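Local coordinates for protein inositol-3-phosphate synthase (Caenorhabditis elegans, PDB 1VKO) that is a tetrameric synthase with a Rossmann-type NAD-binding fold that holds nicotinamide-adenine-dinucleotide and pyrophosphate in its pockets, at residues 420-425 with 430-435; 122-127 with 500-505; 229-234 with 241-246; 225-230 with 286-291. All coordinates share one frame; numbering follows the deposited sequence.

Contact 1 of 4, residues 420-425 with 430-435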
# COMPACT_ATOMS: atom_id res chain seq x y z
N TYR A 420 5.15 -1.17 9.61
CA TYR A 420 5.79 -0.64 10.84
C TYR A 420 4.81 0.22 11.66
O TYR A 420 4.21 1.17 11.13
CB TYR A 420 7.03 0.19 10.51
CG TYR A 420 8.17 -0.56 9.81
CD1 TYR A 420 8.04 -1.02 8.48
CD2 TYR A 420 9.40 -0.75 10.47
CE1 TYR A 420 9.14 -1.71 7.83
CE2 TYR A 420 10.49 -1.44 9.84
CZ TYR A 420 10.35 -1.90 8.54
OH TYR A 420 11.42 -2.54 7.97
N ILE A 421 4.65 -0.13 12.94
CA ILE A 421 3.83 0.66 13.87
C ILE A 421 4.70 1.17 15.02
O ILE A 421 5.31 0.38 15.76
CB ILE A 421 2.67 -0.16 14.46
CG1 ILE A 421 1.81 -0.76 13.34
CG2 ILE A 421 1.87 0.72 15.43
CD1 ILE A 421 0.85 -1.86 13.80
N CYS A 422 4.72 2.48 15.18
CA CYS A 422 5.55 3.12 16.18
C CYS A 422 4.66 3.86 17.11
O CYS A 422 3.59 4.30 16.72
CB CYS A 422 6.52 4.12 15.53
SG CYS A 422 7.73 3.29 14.51
N SER A 423 5.11 3.98 18.35
CA SER A 423 4.54 4.94 19.28
C SER A 423 5.40 6.22 19.27
O SER A 423 6.64 6.19 19.28
CB SER A 423 4.39 4.34 20.69
OG SER A 423 5.56 3.61 21.03
N ILE A 424 4.71 7.35 19.17
CA ILE A 424 5.34 8.68 19.05
C ILE A 424 4.89 9.54 20.26
O ILE A 424 4.44 8.99 21.26
CB ILE A 424 4.97 9.31 17.65
CG1 ILE A 424 3.45 9.45 17.46
CG2 ILE A 424 5.58 8.44 16.45
CD1 ILE A 424 3.01 10.38 16.31
N PHE A 425 5.03 10.86 20.16
CA PHE A 425 4.56 11.82 21.16
C PHE A 425 3.16 11.56 21.78
O PHE A 425 2.15 11.39 21.07
CB PHE A 425 4.59 13.21 20.51
CG PHE A 425 4.47 14.38 21.50
CD1 PHE A 425 5.41 14.55 22.51
CD2 PHE A 425 3.46 15.32 21.37
CE1 PHE A 425 5.32 15.63 23.41
CE2 PHE A 425 3.37 16.42 22.25
CZ PHE A 425 4.31 16.56 23.27
N GLN A 430 2.07 6.17 14.85
CA GLN A 430 2.43 6.37 13.45
C GLN A 430 2.62 5.01 12.74
O GLN A 430 3.43 4.18 13.14
CB GLN A 430 3.71 7.17 13.33
CG GLN A 430 4.06 7.51 11.90
CD GLN A 430 5.16 8.56 11.77
OE1 GLN A 430 6.01 8.73 12.69
NE2 GLN A 430 5.17 9.27 10.63
N THR A 431 1.85 4.80 11.69
CA THR A 431 1.83 3.54 11.01
C THR A 431 2.34 3.76 9.58
O THR A 431 1.79 4.57 8.83
CB THR A 431 0.40 2.94 11.01
OG1 THR A 431 -0.13 2.89 12.35
CG2 THR A 431 0.44 1.46 10.57
N PHE A 432 3.39 3.04 9.22
CA PHE A 432 3.91 3.02 7.83
C PHE A 432 3.58 1.66 7.23
O PHE A 432 4.01 0.63 7.76
CB PHE A 432 5.45 3.20 7.75
CG PHE A 432 6.02 4.37 8.58
CD1 PHE A 432 6.11 4.29 9.97
CD2 PHE A 432 6.54 5.51 7.93
CE1 PHE A 432 6.67 5.36 10.74
CE2 PHE A 432 7.12 6.59 8.68
CZ PHE A 432 7.17 6.52 10.08
N VAL A 433 2.82 1.65 6.14
CA VAL A 433 2.62 0.43 5.33
C VAL A 433 3.48 0.55 4.05
O VAL A 433 3.46 1.60 3.43
CB VAL A 433 1.12 0.21 4.92
CG1 VAL A 433 0.96 -1.08 4.07
CG2 VAL A 433 0.18 0.20 6.16
N VAL A 434 4.19 -0.52 3.65
CA VAL A 434 5.19 -0.48 2.55
C VAL A 434 5.04 -1.63 1.55
O VAL A 434 4.86 -2.78 1.95
CB VAL A 434 6.64 -0.55 3.12
CG1 VAL A 434 7.69 -0.59 2.00
CG2 VAL A 434 6.93 0.61 4.03
N HIS A 435 5.13 -1.34 0.25
CA HIS A 435 5.23 -2.39 -0.78
C HIS A 435 6.47 -2.19 -1.68
O HIS A 435 6.62 -1.15 -2.33
CB HIS A 435 3.93 -2.53 -1.60
CG HIS A 435 3.97 -3.65 -2.62
ND1 HIS A 435 3.35 -4.86 -2.42
CD2 HIS A 435 4.58 -3.73 -3.83
CE1 HIS A 435 3.56 -5.65 -3.47
NE2 HIS A 435 4.30 -4.98 -4.34
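The rings of Phe-432 and Tyr-420 each meet a backbone oxygen of the other residue at the edge: Tyr-420 O lies in the plane of the Phe-432 ring, 3.8 Å from Phe-432 CD1, and Phe-432 O lies near the plane of the tyrosine ring. Cys-422 SG approaches the phenylalanine obliquely, 4.4 Å from Phe-432 CE1. Outside the pair, Phe-336 of helix 329-342 meets both rings edge-to-face. The backbones form an antiparallel hairpin. Tyr-420 and Phe-432 make a hydrogen-bonded pair through two backbone bonds that each arrive nearly head-on to the carbonyl, with Tyr-420 N to Phe-432 O at 2.8 Å. Cys-422 and Gln-430 form the next such pair, Gln-430 N reaching Cys-422 O at 3.1 Å with the donor tilted 27° from the carbonyl plane. Between them, Ile-421 and Thr-431 lie side by side on the other sheet face, Ile-421 CG1 touching Thr-431 CG2 at 3.8 Å. Gln-430 is extended, CG anti to the backbone N (chi1 -175°), and crosses Ile-424 at about a right angle, with Gln-430 OE1 3.8 Å from Ile-424 CG2. Its NE2 bonds to Asn-436 OD1 of the second subunit, whose strand continues the sheet. The hairpin of strands 413-423 and 429-439 is therefore held mainly by backbone pairing, with apolar packing beside it, whereas buried Gln-430 OE1 has no partner in the model, probably at some energetic cost.

Contact 2 of 4, residues 122-127 with 500-505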
# COMPACT_ATOMS: atom_id res chain seq x y z
N GLN A 122 31.16 0.45 -6.83
CA GLN A 122 31.24 0.95 -8.18
C GLN A 122 30.49 2.25 -8.35
O GLN A 122 30.79 2.98 -9.27
CB GLN A 122 30.74 -0.06 -9.24
CG GLN A 122 31.51 -1.36 -9.35
CD GLN A 122 33.04 -1.18 -9.40
OE1 GLN A 122 33.75 -1.63 -8.49
NE2 GLN A 122 33.53 -0.53 -10.44
N THR A 123 29.52 2.54 -7.46
CA THR A 123 28.65 3.72 -7.63
C THR A 123 28.35 4.61 -6.41
O THR A 123 27.82 5.71 -6.59
CB THR A 123 27.31 3.37 -8.42
OG1 THR A 123 26.33 2.82 -7.55
CG2 THR A 123 27.52 2.26 -9.41
N ALA A 124 28.67 4.19 -5.19
CA ALA A 124 28.58 5.14 -4.07
C ALA A 124 29.57 6.30 -4.24
O ALA A 124 30.66 6.12 -4.80
CB ALA A 124 28.79 4.45 -2.72
N THR A 125 29.17 7.49 -3.83
CA THR A 125 30.15 8.57 -3.69
C THR A 125 30.30 8.92 -2.22
O THR A 125 29.46 8.57 -1.37
CB THR A 125 29.79 9.81 -4.49
OG1 THR A 125 28.51 10.26 -4.07
CG2 THR A 125 29.68 9.52 -6.03
N VAL A 126 31.41 9.60 -1.92
CA VAL A 126 31.86 9.84 -0.56
C VAL A 126 32.09 11.34 -0.38
O VAL A 126 32.52 12.02 -1.30
CB VAL A 126 33.15 9.02 -0.28
CG1 VAL A 126 33.50 9.02 1.17
CG2 VAL A 126 32.98 7.58 -0.78
N HIS A 127 31.79 11.85 0.80
CA HIS A 127 31.89 13.26 1.07
C HIS A 127 33.24 13.53 1.76
O HIS A 127 33.44 13.12 2.90
CB HIS A 127 30.73 13.66 1.96
CG HIS A 127 30.51 15.13 2.07
ND1 HIS A 127 29.89 15.71 3.16
CD2 HIS A 127 30.84 16.15 1.24
CE1 HIS A 127 29.84 17.02 3.00
NE2 HIS A 127 30.41 17.31 1.84
N ARG A 500 25.16 3.33 9.22
CA ARG A 500 26.26 3.29 10.17
C ARG A 500 27.40 2.38 9.65
O ARG A 500 28.60 2.66 9.85
CB ARG A 500 25.73 2.85 11.53
CG ARG A 500 24.46 3.60 12.00
CD ARG A 500 24.68 4.66 13.10
NE ARG A 500 23.46 4.92 13.87
CZ ARG A 500 22.88 6.11 14.04
NH1 ARG A 500 23.40 7.22 13.50
NH2 ARG A 500 21.77 6.21 14.76
N GLN A 501 27.01 1.32 8.95
CA GLN A 501 27.94 0.34 8.38
C GLN A 501 28.68 0.91 7.18
O GLN A 501 29.78 0.47 6.83
CB GLN A 501 27.19 -0.93 7.95
CG GLN A 501 26.60 -1.79 9.07
CD GLN A 501 25.55 -2.74 8.53
OE1 GLN A 501 24.91 -2.44 7.53
NE2 GLN A 501 25.39 -3.91 9.17
N PHE A 502 28.04 1.86 6.53
CA PHE A 502 28.57 2.54 5.37
C PHE A 502 29.61 3.58 5.80
O PHE A 502 30.66 3.71 5.17
CB PHE A 502 27.40 3.17 4.60
CG PHE A 502 27.79 4.06 3.46
CD1 PHE A 502 28.15 3.53 2.22
CD2 PHE A 502 27.73 5.45 3.60
CE1 PHE A 502 28.49 4.37 1.15
CE2 PHE A 502 28.06 6.30 2.53
CZ PHE A 502 28.44 5.74 1.30
N SER A 503 29.34 4.29 6.89
CA SER A 503 30.32 5.26 7.36
C SER A 503 31.56 4.60 7.92
O SER A 503 32.65 5.17 7.82
CB SER A 503 29.74 6.35 8.26
OG SER A 503 28.87 5.84 9.25
N THR A 504 31.43 3.38 8.44
CA THR A 504 32.61 2.59 8.84
C THR A 504 33.51 2.37 7.62
O THR A 504 34.70 2.65 7.66
CB THR A 504 32.18 1.24 9.40
OG1 THR A 504 31.36 1.44 10.56
CG2 THR A 504 33.36 0.49 9.91
N LEU A 505 32.90 1.90 6.54
CA LEU A 505 33.60 1.64 5.31
C LEU A 505 34.22 2.89 4.69
O LEU A 505 35.36 2.86 4.29
CB LEU A 505 32.65 0.97 4.34
CG LEU A 505 33.16 0.40 3.03
CD1 LEU A 505 34.42 -0.47 3.24
CD2 LEU A 505 32.03 -0.39 2.37
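Phe-502 meets Ala-124 and Thr-125 with the rim of its ring. Phe-502 CE1 lies 3.9 Å from Ala-124 CB, and the neighbouring rim atom, Phe-502 CZ, lies 4.0 Å from Thr-125 O. Both partners sit near the plane of the ring, so the phenyl group is presented end-on and not laid flat against the chain. One contact is apolar, methyl against ring; the other sets a backbone oxygen beside the ring's hydrogen-bearing rim, and no hydrogen bond crosses the contact. The reach comes from the phenylalanine: CG stands anti to the backbone N (chi1 172°), which carries the ring straight out from its helix and spans the 9.8 Å between Phe-502 CA and Ala-124 CA. Ala-124 directs its methyl toward the helix, while the CB of Thr-125 points the other way, and only its carbonyl oxygen meets the ring.

The helix carrying the ring is held by its own backbone bonds, among them Thr-504 N to Arg-500 O at 3.2 Å. On the other side, Ala-124 and Val-126 make backbone bonds to Phe-142 and Val-140 that follow or just extend the antiparallel pairing of strands 125-131 and 136-141. Thr-125 OG1 is hydrogen-bonded to Ser-387 O of the second subunit, so the start of this strand also lies at the subunit interface. Phe-502 thus bridges helix 498-513 to the link between helix 120-123 and strand 125-131; helix 440-458 touches both, through Ile-453 at Gln-122 and Leu-454 at Leu-505.

Contact 3 of 4, residues 229-234 with 241-246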
# COMPACT_ATOMS: atom_id res chain seq x y z
N ALA A 229 41.59 -29.50 -4.81
CA ALA A 229 42.19 -29.74 -6.13
C ALA A 229 41.65 -28.74 -7.13
O ALA A 229 42.39 -28.22 -7.96
CB ALA A 229 41.89 -31.19 -6.58
N ASP A 230 40.35 -28.43 -6.98
CA ASP A 230 39.62 -27.51 -7.88
C ASP A 230 40.13 -26.10 -7.76
O ASP A 230 40.25 -25.38 -8.75
CB ASP A 230 38.11 -27.57 -7.63
CG ASP A 230 37.44 -28.80 -8.25
OD1 ASP A 230 37.99 -29.42 -9.21
OD2 ASP A 230 36.32 -29.20 -7.87
N ILE A 231 40.48 -25.72 -6.54
CA ILE A 231 40.93 -24.36 -6.26
C ILE A 231 42.34 -24.10 -6.77
O ILE A 231 42.58 -23.08 -7.41
CB ILE A 231 40.85 -24.09 -4.74
CG1 ILE A 231 39.38 -24.03 -4.31
CG2 ILE A 231 41.61 -22.81 -4.38
CD1 ILE A 231 39.18 -24.06 -2.84
N ARG A 232 43.26 -25.03 -6.48
CA ARG A 232 44.65 -24.88 -6.87
C ARG A 232 44.79 -24.75 -8.37
O ARG A 232 45.59 -23.96 -8.84
CB ARG A 232 45.49 -26.08 -6.45
CG ARG A 232 45.64 -26.29 -4.99
CD ARG A 232 46.72 -27.30 -4.67
NE ARG A 232 46.26 -28.32 -3.72
CZ ARG A 232 45.80 -29.53 -4.04
NH1 ARG A 232 45.71 -29.91 -5.31
NH2 ARG A 232 45.44 -30.35 -3.08
N LYS A 233 44.02 -25.55 -9.11
CA LYS A 233 44.11 -25.56 -10.56
C LYS A 233 43.56 -24.26 -11.15
O LYS A 233 44.05 -23.77 -12.15
CB LYS A 233 43.38 -26.78 -11.13
CG LYS A 233 43.07 -26.71 -12.62
CD LYS A 233 42.36 -27.97 -13.07
CE LYS A 233 41.52 -27.70 -14.30
NZ LYS A 233 40.73 -28.91 -14.61
N PHE A 234 42.52 -23.72 -10.51
CA PHE A 234 41.95 -22.47 -10.93
C PHE A 234 43.01 -21.39 -10.72
O PHE A 234 43.25 -20.57 -11.60
CB PHE A 234 40.67 -22.21 -10.08
CG PHE A 234 39.96 -20.93 -10.41
CD1 PHE A 234 39.35 -20.74 -11.64
CD2 PHE A 234 39.90 -19.90 -9.47
CE1 PHE A 234 38.68 -19.54 -11.93
CE2 PHE A 234 39.24 -18.71 -9.75
CZ PHE A 234 38.62 -18.53 -10.97
N GLU A 241 46.59 -14.06 -8.04
CA GLU A 241 47.19 -13.72 -6.77
C GLU A 241 46.19 -13.62 -5.63
O GLU A 241 46.62 -13.60 -4.48
CB GLU A 241 47.96 -12.41 -6.86
CG GLU A 241 49.11 -12.39 -7.87
CD GLU A 241 49.30 -11.00 -8.44
OE1 GLU A 241 49.76 -10.12 -7.69
OE2 GLU A 241 48.96 -10.79 -9.62
N CYS A 242 44.89 -13.52 -5.93
CA CYS A 242 43.83 -13.53 -4.89
C CYS A 242 42.70 -14.44 -5.32
O CYS A 242 42.13 -14.26 -6.39
CB CYS A 242 43.27 -12.13 -4.63
SG CYS A 242 42.20 -11.99 -3.18
N VAL A 243 42.38 -15.41 -4.47
CA VAL A 243 41.30 -16.34 -4.78
C VAL A 243 40.26 -16.15 -3.69
O VAL A 243 40.59 -16.21 -2.50
CB VAL A 243 41.78 -17.82 -4.78
CG1 VAL A 243 40.64 -18.77 -5.00
CG2 VAL A 243 42.81 -18.03 -5.85
N ILE A 244 39.02 -15.91 -4.10
CA ILE A 244 37.91 -15.77 -3.18
C ILE A 244 36.88 -16.82 -3.56
O ILE A 244 36.56 -16.99 -4.75
CB ILE A 244 37.28 -14.36 -3.24
CG1 ILE A 244 38.29 -13.30 -2.89
CG2 ILE A 244 36.04 -14.25 -2.27
CD1 ILE A 244 38.03 -11.95 -3.64
N VAL A 245 36.40 -17.55 -2.54
CA VAL A 245 35.32 -18.49 -2.70
C VAL A 245 34.07 -17.93 -2.02
O VAL A 245 34.13 -17.39 -0.89
CB VAL A 245 35.67 -19.82 -2.08
CG1 VAL A 245 34.36 -20.72 -1.92
CG2 VAL A 245 36.76 -20.49 -2.91
N LEU A 246 32.94 -18.05 -2.69
CA LEU A 246 31.72 -17.43 -2.19
C LEU A 246 30.52 -18.33 -2.41
O LEU A 246 30.27 -18.83 -3.53
CB LEU A 246 31.51 -16.05 -2.85
CG LEU A 246 30.33 -15.19 -2.40
CD1 LEU A 246 30.66 -13.65 -2.46
CD2 LEU A 246 29.08 -15.54 -3.22
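Ile-231 stands with CG1 beside its backbone N (chi1 -69°), and a chi2 of 168° extends CD1 away from CA toward Val-245, while CG2 is left facing Val-243. The short branch meets the nearer valine, with Ile-231 CG2 4.2 Å from Val-243 CG1. The long branch runs on to the next, where Ile-231 CD1 comes within 4.3 Å of Val-245 CG2. These valines are two residues apart on strand 242-247 and offer methyls to the same side, while Ile-244 between them turns from the helix to the other face.

The two segments belong to a Rossmann-type domain: helix 220-238 lies against the parallel sheet, in which strand 242-247 runs between strands 77-82 and 295-298. Leu-80 of strand 77-82 touches Ile-231, Phe-234 and Val-245, widening the apolar layer beneath the helix. No hydrogen bond crosses between helix and strand, so the contact rests on branched aliphatic groups at van der Waals distance, apolar packing without directional bonds, while Arg-232 on the far side is paired with Glu-292 in a salt bridge.

Contact 4 of 4, residues 225-230 with 286-291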
# COMPACT_ATOMS: atom_id res chain seq x y z
N GLU A 225 39.35 -32.94 -0.43
CA GLU A 225 40.52 -32.97 -1.28
C GLU A 225 40.16 -32.62 -2.71
O GLU A 225 40.96 -32.04 -3.42
CB GLU A 225 41.15 -34.36 -1.23
CG GLU A 225 42.10 -34.57 -0.07
CD GLU A 225 43.27 -33.60 -0.08
OE1 GLU A 225 43.69 -33.13 -1.17
OE2 GLU A 225 43.77 -33.31 1.01
N HIS A 226 38.95 -32.99 -3.12
CA HIS A 226 38.54 -32.79 -4.51
C HIS A 226 38.38 -31.30 -4.78
O HIS A 226 38.85 -30.80 -5.82
CB HIS A 226 37.22 -33.50 -4.77
CG HIS A 226 36.74 -33.41 -6.18
ND1 HIS A 226 36.66 -34.50 -7.01
CD2 HIS A 226 36.29 -32.35 -6.91
CE1 HIS A 226 36.17 -34.13 -8.18
NE2 HIS A 226 35.94 -32.83 -8.14
N ILE A 227 37.71 -30.60 -3.87
CA ILE A 227 37.57 -29.13 -3.97
C ILE A 227 38.90 -28.41 -3.80
O ILE A 227 39.13 -27.41 -4.47
CB ILE A 227 36.62 -28.61 -2.89
CG1 ILE A 227 35.30 -29.38 -2.90
CG2 ILE A 227 36.41 -27.11 -3.10
CD1 ILE A 227 34.45 -29.16 -4.13
N ARG A 228 39.74 -28.87 -2.87
CA ARG A 228 41.08 -28.29 -2.76
C ARG A 228 41.70 -28.34 -4.17
O ARG A 228 42.20 -27.34 -4.66
CB ARG A 228 41.94 -29.08 -1.76
CG ARG A 228 41.51 -28.88 -0.33
CD ARG A 228 42.50 -29.35 0.69
NE ARG A 228 43.70 -28.53 0.66
CZ ARG A 228 44.78 -28.75 1.40
NH1 ARG A 228 44.84 -29.78 2.24
NH2 ARG A 228 45.81 -27.92 1.30
N ALA A 229 41.59 -29.50 -4.81
CA ALA A 229 42.19 -29.74 -6.13
C ALA A 229 41.65 -28.74 -7.13
O ALA A 229 42.39 -28.22 -7.96
CB ALA A 229 41.89 -31.19 -6.58
N ASP A 230 40.35 -28.43 -6.98
CA ASP A 230 39.62 -27.51 -7.88
C ASP A 230 40.13 -26.10 -7.76
O ASP A 230 40.25 -25.38 -8.75
CB ASP A 230 38.11 -27.57 -7.63
CG ASP A 230 37.44 -28.80 -8.25
OD1 ASP A 230 37.99 -29.42 -9.21
OD2 ASP A 230 36.32 -29.20 -7.87
N ALA A 286 34.19 -24.25 2.94
CA ALA A 286 34.92 -23.25 3.73
C ALA A 286 36.31 -23.78 4.04
O ALA A 286 37.31 -23.06 3.85
CB ALA A 286 34.16 -22.87 5.01
N VAL A 287 36.38 -25.04 4.46
CA VAL A 287 37.68 -25.71 4.73
C VAL A 287 38.59 -25.82 3.49
O VAL A 287 39.76 -25.47 3.55
CB VAL A 287 37.45 -27.06 5.45
CG1 VAL A 287 38.75 -27.83 5.65
CG2 VAL A 287 36.83 -26.80 6.82
N ALA A 288 38.06 -26.25 2.36
CA ALA A 288 38.89 -26.33 1.15
C ALA A 288 39.50 -24.97 0.75
O ALA A 288 40.57 -24.92 0.15
CB ALA A 288 38.09 -26.88 0.03
N SER A 289 38.79 -23.90 1.11
CA SER A 289 39.13 -22.53 0.73
C SER A 289 40.28 -22.09 1.59
O SER A 289 41.33 -21.66 1.08
CB SER A 289 37.93 -21.58 0.92
OG SER A 289 36.80 -22.06 0.23
N ILE A 290 40.08 -22.22 2.90
CA ILE A 290 41.07 -21.78 3.87
C ILE A 290 42.35 -22.54 3.67
O ILE A 290 43.40 -21.93 3.53
CB ILE A 290 40.55 -21.95 5.31
CG1 ILE A 290 39.38 -21.01 5.56
CG2 ILE A 290 41.68 -21.68 6.29
CD1 ILE A 290 38.47 -21.48 6.70
N LEU A 291 42.27 -23.87 3.63
CA LEU A 291 43.47 -24.70 3.45
C LEU A 291 44.28 -24.36 2.20
O LEU A 291 45.48 -24.53 2.19
CB LEU A 291 43.15 -26.21 3.53
CG LEU A 291 42.61 -26.58 4.91
CD1 LEU A 291 42.01 -27.90 4.84
CD2 LEU A 291 43.69 -26.57 5.93
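Ala-288 and Arg-228 bring their backbones to 4.9 Å between CA atoms where short segments of helices 281-291 and 220-238, both in the Rossmann-type domain, cross at -48°, their axes 8.7 Å apart at the closest. The alanine methyl fits against the first helix, with Ala-288 CB 3.6 Å from Ile-227 CG2. That branch of Ile-227, whose side chain is about 8 Å from bound NAD, stands anti to the backbone N, facing the alanine. Arg-228 packs its CG on Ala-288 CA at 3.9 Å, and a bend at chi3 (67°) swings the guanidinium over Leu-291. Leu-291 CB then lies 3.6 Å above the middle of the guanidinium plane, an aliphatic carbon against a flat charged face. Arg-228 NH2 is 3.5 Å from Leu-291 O, but this is no hydrogen bond.

Glu-292, just beyond the second segment, forms a salt bridge with Arg-228 NE; within the first, Glu-225 OE2 gives a long ion pair, 3.9 Å from Arg-228 NH1. Arg-228 thus packs by its methylene and guanidinium face while its NE meets a carboxylate. The small Ala-288 is consistent with the close CA approach, and the acidic neighbours probably favour the charge of this partly exposed arginine.

Contacts 3 and 4 form one region: their centres are about 8 Å apart, both use helix 220-238, and Ile-231 CD1 packs on Ala-288 O at 3.4 Å. One sets that helix on the parallel sheet, the other on helix 281-291, so together they join helix 220-238 to the sheet and to a neighbouring helix in the Rossmann-type domain near bound NAD. Contact 1 lies on the other side of the chain's centre, its centre about 47 Å from that of contact 3, in a mixed sheet that runs on into the second subunit. Contact 2, centres about 28 Å apart from contact 1, also touches that subunit. Its segments enclose all the others along the chain: contacts 3 and 4 come first, then the hairpin.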